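Local coordinates for protein STI-1 (Caenorhabditis elegans, PDB 4GCN), which binds the C-terminal MEEVD pentapeptide of Hsp90, inhibits the Hsp90 ATPase and joins Hsp70 in the same complex as a TPR co-chaperone, at residues Lys33-Asp38 against Ile42-Asn47; Lys26-Tyr31 against Phe53-Phe58. One frame throughout, in Å; residues are numbered along the deposited sequence.

Contact 1 of 2, residues Lys33-Asp38 against Ile42-Asn47; sequences KAIELD and ITFYNN
Phe44 lays its ring against Ala34 where two consecutive tetratricopeptide (TPR) repeats meet: 33-38 ends the second helix of the first repeat, and 42-47 opens the first helix of the next. A short turn joins them, and the two helical segments run nearly antiparallel, at 156°, with axes 9.5 Å apart.

The aromatic contact is a CH-pi interaction. Ala34 CB stands over the centre of the Phe44 ring, 3.5 Å from its centroid and only 9° off the normal. A methyl group suits this place because it lets the flat ring come close to the helix backbone. Phe44 CG lies anti to the carbonyl carbon (chi1 -51°), which carries the ring across to helix 24-37; Ala8 of helix 3-20 touches it as well.

Aliphatic packing is the work of Ile35, whose branches divide between two aromatic residues. Ile35 CG1 rests against Phe44 CB at 3.5 Å, the two side chains sliding past each other in opposite directions. Ile35 CD1 sits above one face of the Tyr45 ring, displaced toward the rim, while Ile35 CG2 meets the phenol end. A beta-branched residue can thus serve both partners at once.

Polar atoms border this greasy patch without a hydrogen bond between the segments. Tyr45 OH bonds instead to Pro39 O, and Asp38 OD1 to Ser40 OG, both in the connecting turn. Asp38 has left the helical conformation, and its carbonyl lies at the rim of the phenylalanine ring, with Asp38 O 3.2 Å from Phe44 CE2.

Contact 2 of 2, residues Lys26-Tyr31 against Phe53-Phe58; sequences KAHVHY and FEEKKF
The backbones stay well apart, His28 and Glu55 having the nearest CA atoms at 11.2 Å, and in 53-58 Lys56 is the first residue to leave helical phi/psi; its positive phi, with two bonds back into the last turn, makes a Schellman motif before Lys57 takes the N-cap position of the next helix.

Two side chains reaching from opposite directions bridge this gap between helix 24-37 and the turn linking the two helices of the second TPR repeat. His28 NE2 donates a hydrogen bond to Glu55 OE2, 2.7 Å long and fairly straight at 160°. The oxygen lies almost in the imidazole plane, but the donor meets it from above the carboxylate plane, and the two planes are 41° apart. Glutamate suits the site through its length: the chain is extended beyond CG (chi2 -178°), so that the carboxylate reaches the histidine edge.

Each partner has a second hold. His28 ND1 is hydrogen-bonded to Lys48 NZ and the ring meets Tyr52, both on helix 42-54; Glu55 OE1 forms a long salt bridge with Lys57 NZ at 3.6 Å.

With both imidazole nitrogens engaged, the ring's rotation is fixed. A lysine amine at ND1 is consistent with a neutral, NE2-protonated imidazole, while Lys57 would probably help stabilise the negative charge on Glu55.

In the fold
Contacts 1 and 2 both tie helix 24-37 to helix 42-54, contact 2 at its C-terminal end, and their centres lie 12 Å apart. Along the chain the segments come as 26-31, 33-38, 42-47, 53-58, so contact 1 is the inner pair beside the connecting turn and contact 2 the outer pair. Tyr31 and Asn47 join them, Asn47 CB packing 3.6 Å from Tyr31 CZ. One contact is buried and apolar, the other a polar link at the surface. Together they fasten the first TPR repeat to the second, an interface of the kind that stacks successive repeats into the N-terminal TPR domain of this co-chaperone.

Contact 1 of 2, residues Lys33-Asp38 against Ile42-Asn47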
# COMPACT_ATOMS: atom_id res chain seq x y z
N LYS A 33 -4.66 1.70 -14.84
CA LYS A 33 -4.22 2.56 -15.94
C LYS A 33 -2.95 3.34 -15.53
O LYS A 33 -2.02 3.47 -16.32
CB LYS A 33 -5.33 3.48 -16.46
CG LYS A 33 -6.33 2.75 -17.37
CD LYS A 33 -7.28 3.73 -18.03
CE LYS A 33 -8.56 3.06 -18.48
NZ LYS A 33 -9.32 4.12 -19.19
N ALA A 34 -2.93 3.81 -14.29
CA ALA A 34 -1.71 4.49 -13.79
C ALA A 34 -0.46 3.59 -13.85
O ALA A 34 0.59 4.00 -14.34
CB ALA A 34 -1.93 5.01 -12.37
N ILE A 35 -0.62 2.35 -13.39
CA ILE A 35 0.44 1.39 -13.39
C ILE A 35 0.84 1.00 -14.80
O ILE A 35 2.02 0.79 -15.06
CB ILE A 35 0.05 0.15 -12.52
CG1 ILE A 35 -0.06 0.60 -11.05
CG2 ILE A 35 1.01 -1.03 -12.81
CD1 ILE A 35 -0.86 -0.33 -10.15
N GLU A 36 -0.11 0.92 -15.70
CA GLU A 36 0.19 0.71 -17.11
C GLU A 36 1.09 1.80 -17.69
O GLU A 36 2.00 1.51 -18.41
CB GLU A 36 -1.10 0.64 -17.90
CG GLU A 36 -1.02 -0.17 -19.18
CD GLU A 36 -2.35 -0.15 -19.93
OE1 GLU A 36 -3.43 -0.11 -19.27
OE2 GLU A 36 -2.33 -0.14 -21.18
N LEU A 37 0.81 3.05 -17.35
CA LEU A 37 1.58 4.21 -17.82
C LEU A 37 2.95 4.36 -17.15
O LEU A 37 3.90 4.81 -17.78
CB LEU A 37 0.77 5.48 -17.59
CG LEU A 37 -0.47 5.62 -18.50
CD1 LEU A 37 -1.51 6.63 -18.00
CD2 LEU A 37 -0.04 5.97 -19.92
N ASP A 38 3.02 4.04 -15.85
CA ASP A 38 4.24 4.21 -15.06
C ASP A 38 4.21 3.21 -13.90
O ASP A 38 3.76 3.50 -12.79
CB ASP A 38 4.43 5.64 -14.55
CG ASP A 38 5.70 5.82 -13.69
OD1 ASP A 38 6.63 4.98 -13.75
OD2 ASP A 38 5.73 6.82 -12.96
N ILE A 42 5.53 3.95 -6.72
CA ILE A 42 5.01 3.27 -5.51
C ILE A 42 3.59 3.71 -5.12
O ILE A 42 2.81 2.89 -4.67
CB ILE A 42 5.96 3.47 -4.30
CG1 ILE A 42 5.61 2.49 -3.14
CG2 ILE A 42 5.89 4.92 -3.71
CD1 ILE A 42 6.66 2.48 -2.00
N THR A 43 3.28 4.98 -5.28
CA THR A 43 1.99 5.53 -4.85
C THR A 43 0.82 4.70 -5.43
O THR A 43 -0.17 4.47 -4.75
CB THR A 43 1.81 6.96 -5.35
OG1 THR A 43 2.88 7.76 -4.86
CG2 THR A 43 0.49 7.56 -4.87
N PHE A 44 0.98 4.20 -6.65
CA PHE A 44 -0.17 3.50 -7.30
C PHE A 44 -0.45 2.17 -6.62
O PHE A 44 -1.62 1.72 -6.55
CB PHE A 44 0.05 3.30 -8.80
CG PHE A 44 0.45 4.53 -9.55
CD1 PHE A 44 0.10 5.83 -9.13
CD2 PHE A 44 1.21 4.41 -10.72
CE1 PHE A 44 0.51 6.94 -9.83
CE2 PHE A 44 1.61 5.50 -11.42
CZ PHE A 44 1.29 6.78 -10.97
N TYR A 45 0.63 1.50 -6.22
CA TYR A 45 0.56 0.20 -5.53
C TYR A 45 0.00 0.32 -4.13
O TYR A 45 -0.95 -0.44 -3.76
CB TYR A 45 1.91 -0.50 -5.55
CG TYR A 45 2.44 -0.71 -6.93
CD1 TYR A 45 2.08 -1.83 -7.68
CD2 TYR A 45 3.32 0.17 -7.49
CE1 TYR A 45 2.60 -2.05 -8.94
CE2 TYR A 45 3.84 -0.06 -8.74
CZ TYR A 45 3.46 -1.18 -9.47
OH TYR A 45 3.96 -1.39 -10.72
N ASN A 46 0.37 1.40 -3.45
CA ASN A 46 -0.19 1.67 -2.16
C ASN A 46 -1.66 2.06 -2.31
O ASN A 46 -2.45 1.64 -1.47
CB ASN A 46 0.54 2.78 -1.37
CG ASN A 46 1.89 2.34 -0.76
OD1 ASN A 46 2.09 1.16 -0.49
ND2 ASN A 46 2.80 3.31 -0.52
N ASN A 47 -2.02 2.85 -3.33
CA ASN A 47 -3.44 3.27 -3.45
C ASN A 47 -4.30 2.06 -3.80
O ASN A 47 -5.35 1.89 -3.26
CB ASN A 47 -3.60 4.37 -4.50
CG ASN A 47 -3.10 5.73 -4.04
OD1 ASN A 47 -3.37 6.70 -4.71
ND2 ASN A 47 -2.41 5.81 -2.94

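Contact 2 of 2, residues Lys26-Tyr31 against Phe53-Phe58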
# COMPACT_ATOMS: atom_id res chain seq x y z
N LYS A 26 -14.21 1.37 -10.23
CA LYS A 26 -13.70 2.47 -11.05
C LYS A 26 -12.32 2.91 -10.52
O LYS A 26 -11.42 3.25 -11.32
CB LYS A 26 -14.75 3.63 -11.03
CG LYS A 26 -14.45 5.00 -11.65
CD LYS A 26 -15.56 6.05 -11.31
CE LYS A 26 -15.23 7.56 -11.55
NZ LYS A 26 -15.46 8.66 -10.49
N ALA A 27 -12.14 2.86 -9.20
CA ALA A 27 -10.85 3.26 -8.59
C ALA A 27 -9.77 2.35 -9.10
O ALA A 27 -8.73 2.83 -9.52
CB ALA A 27 -10.89 3.21 -7.09
N HIS A 28 -10.04 1.04 -9.08
CA HIS A 28 -9.10 0.05 -9.61
C HIS A 28 -8.78 0.26 -11.10
O HIS A 28 -7.61 0.11 -11.50
CB HIS A 28 -9.62 -1.37 -9.40
CG HIS A 28 -9.43 -1.89 -7.99
ND1 HIS A 28 -8.21 -2.07 -7.43
CD2 HIS A 28 -10.37 -2.35 -7.07
CE1 HIS A 28 -8.36 -2.56 -6.20
NE2 HIS A 28 -9.68 -2.73 -5.97
N VAL A 29 -9.81 0.54 -11.90
CA VAL A 29 -9.66 0.79 -13.37
C VAL A 29 -8.58 1.86 -13.64
O VAL A 29 -7.63 1.66 -14.42
CB VAL A 29 -11.00 1.22 -14.02
CG1 VAL A 29 -10.79 1.94 -15.36
CG2 VAL A 29 -11.93 0.01 -14.21
N HIS A 30 -8.74 2.97 -12.95
CA HIS A 30 -7.84 4.07 -13.07
C HIS A 30 -6.46 3.82 -12.51
O HIS A 30 -5.42 4.20 -13.13
CB HIS A 30 -8.49 5.29 -12.44
CG HIS A 30 -9.64 5.87 -13.29
ND1 HIS A 30 -9.47 6.33 -14.58
CD2 HIS A 30 -10.97 6.09 -12.98
CE1 HIS A 30 -10.66 6.78 -15.07
NE2 HIS A 30 -11.58 6.63 -14.11
N TYR A 31 -6.38 3.20 -11.32
CA TYR A 31 -5.06 2.93 -10.72
C TYR A 31 -4.33 1.94 -11.60
O TYR A 31 -3.14 2.02 -11.76
CB TYR A 31 -5.18 2.42 -9.28
CG TYR A 31 -5.68 3.42 -8.23
CD1 TYR A 31 -5.31 4.74 -8.24
CD2 TYR A 31 -6.55 2.99 -7.21
CE1 TYR A 31 -5.76 5.65 -7.25
CE2 TYR A 31 -7.02 3.86 -6.27
CZ TYR A 31 -6.63 5.19 -6.27
OH TYR A 31 -7.07 6.04 -5.31
N PHE A 53 -8.15 -3.13 0.80
CA PHE A 53 -8.38 -3.22 2.21
C PHE A 53 -9.82 -2.80 2.54
O PHE A 53 -10.49 -3.50 3.30
CB PHE A 53 -7.38 -2.30 2.97
CG PHE A 53 -7.41 -2.47 4.45
CD1 PHE A 53 -6.53 -3.32 5.06
CD2 PHE A 53 -8.31 -1.75 5.22
CE1 PHE A 53 -6.54 -3.47 6.42
CE2 PHE A 53 -8.35 -1.90 6.57
CZ PHE A 53 -7.46 -2.77 7.18
N GLU A 54 -10.29 -1.71 1.94
CA GLU A 54 -11.70 -1.25 2.19
C GLU A 54 -12.71 -2.22 1.63
O GLU A 54 -13.78 -2.32 2.20
CB GLU A 54 -12.02 0.20 1.74
CG GLU A 54 -13.30 0.74 2.38
CD GLU A 54 -13.48 2.25 2.36
OE1 GLU A 54 -12.48 2.96 2.12
OE2 GLU A 54 -14.62 2.77 2.60
N GLU A 55 -12.35 -2.96 0.57
CA GLU A 55 -13.18 -4.01 -0.02
C GLU A 55 -13.17 -5.31 0.77
O GLU A 55 -13.88 -6.28 0.40
CB GLU A 55 -12.64 -4.34 -1.43
CG GLU A 55 -12.94 -3.32 -2.50
CD GLU A 55 -12.42 -3.75 -3.86
OE1 GLU A 55 -13.24 -4.08 -4.73
OE2 GLU A 55 -11.21 -3.83 -4.05
N LYS A 56 -12.33 -5.38 1.79
CA LYS A 56 -12.09 -6.58 2.58
C LYS A 56 -11.41 -7.70 1.76
O LYS A 56 -11.54 -8.88 2.08
CB LYS A 56 -13.38 -7.08 3.24
CG LYS A 56 -14.02 -6.10 4.20
CD LYS A 56 -15.23 -6.77 4.81
CE LYS A 56 -15.70 -6.11 6.08
NZ LYS A 56 -15.97 -4.69 5.79
N LYS A 57 -10.72 -7.30 0.69
CA LYS A 57 -9.88 -8.22 -0.08
C LYS A 57 -8.50 -8.17 0.57
O LYS A 57 -7.59 -7.56 0.03
CB LYS A 57 -9.85 -7.78 -1.56
CG LYS A 57 -11.23 -7.96 -2.21
CD LYS A 57 -11.29 -7.63 -3.69
CE LYS A 57 -12.74 -7.68 -4.11
NZ LYS A 57 -12.85 -7.54 -5.56
N PHE A 58 -8.35 -8.79 1.73
CA PHE A 58 -7.14 -8.55 2.50
C PHE A 58 -5.91 -9.25 1.88
O PHE A 58 -4.82 -8.72 1.88
CB PHE A 58 -7.34 -8.92 3.94
CG PHE A 58 -8.44 -8.13 4.61
CD1 PHE A 58 -8.25 -6.81 4.82
CD2 PHE A 58 -9.62 -8.72 5.00
CE1 PHE A 58 -9.24 -6.05 5.42
CE2 PHE A 58 -10.64 -7.96 5.59
CZ PHE A 58 -10.42 -6.62 5.78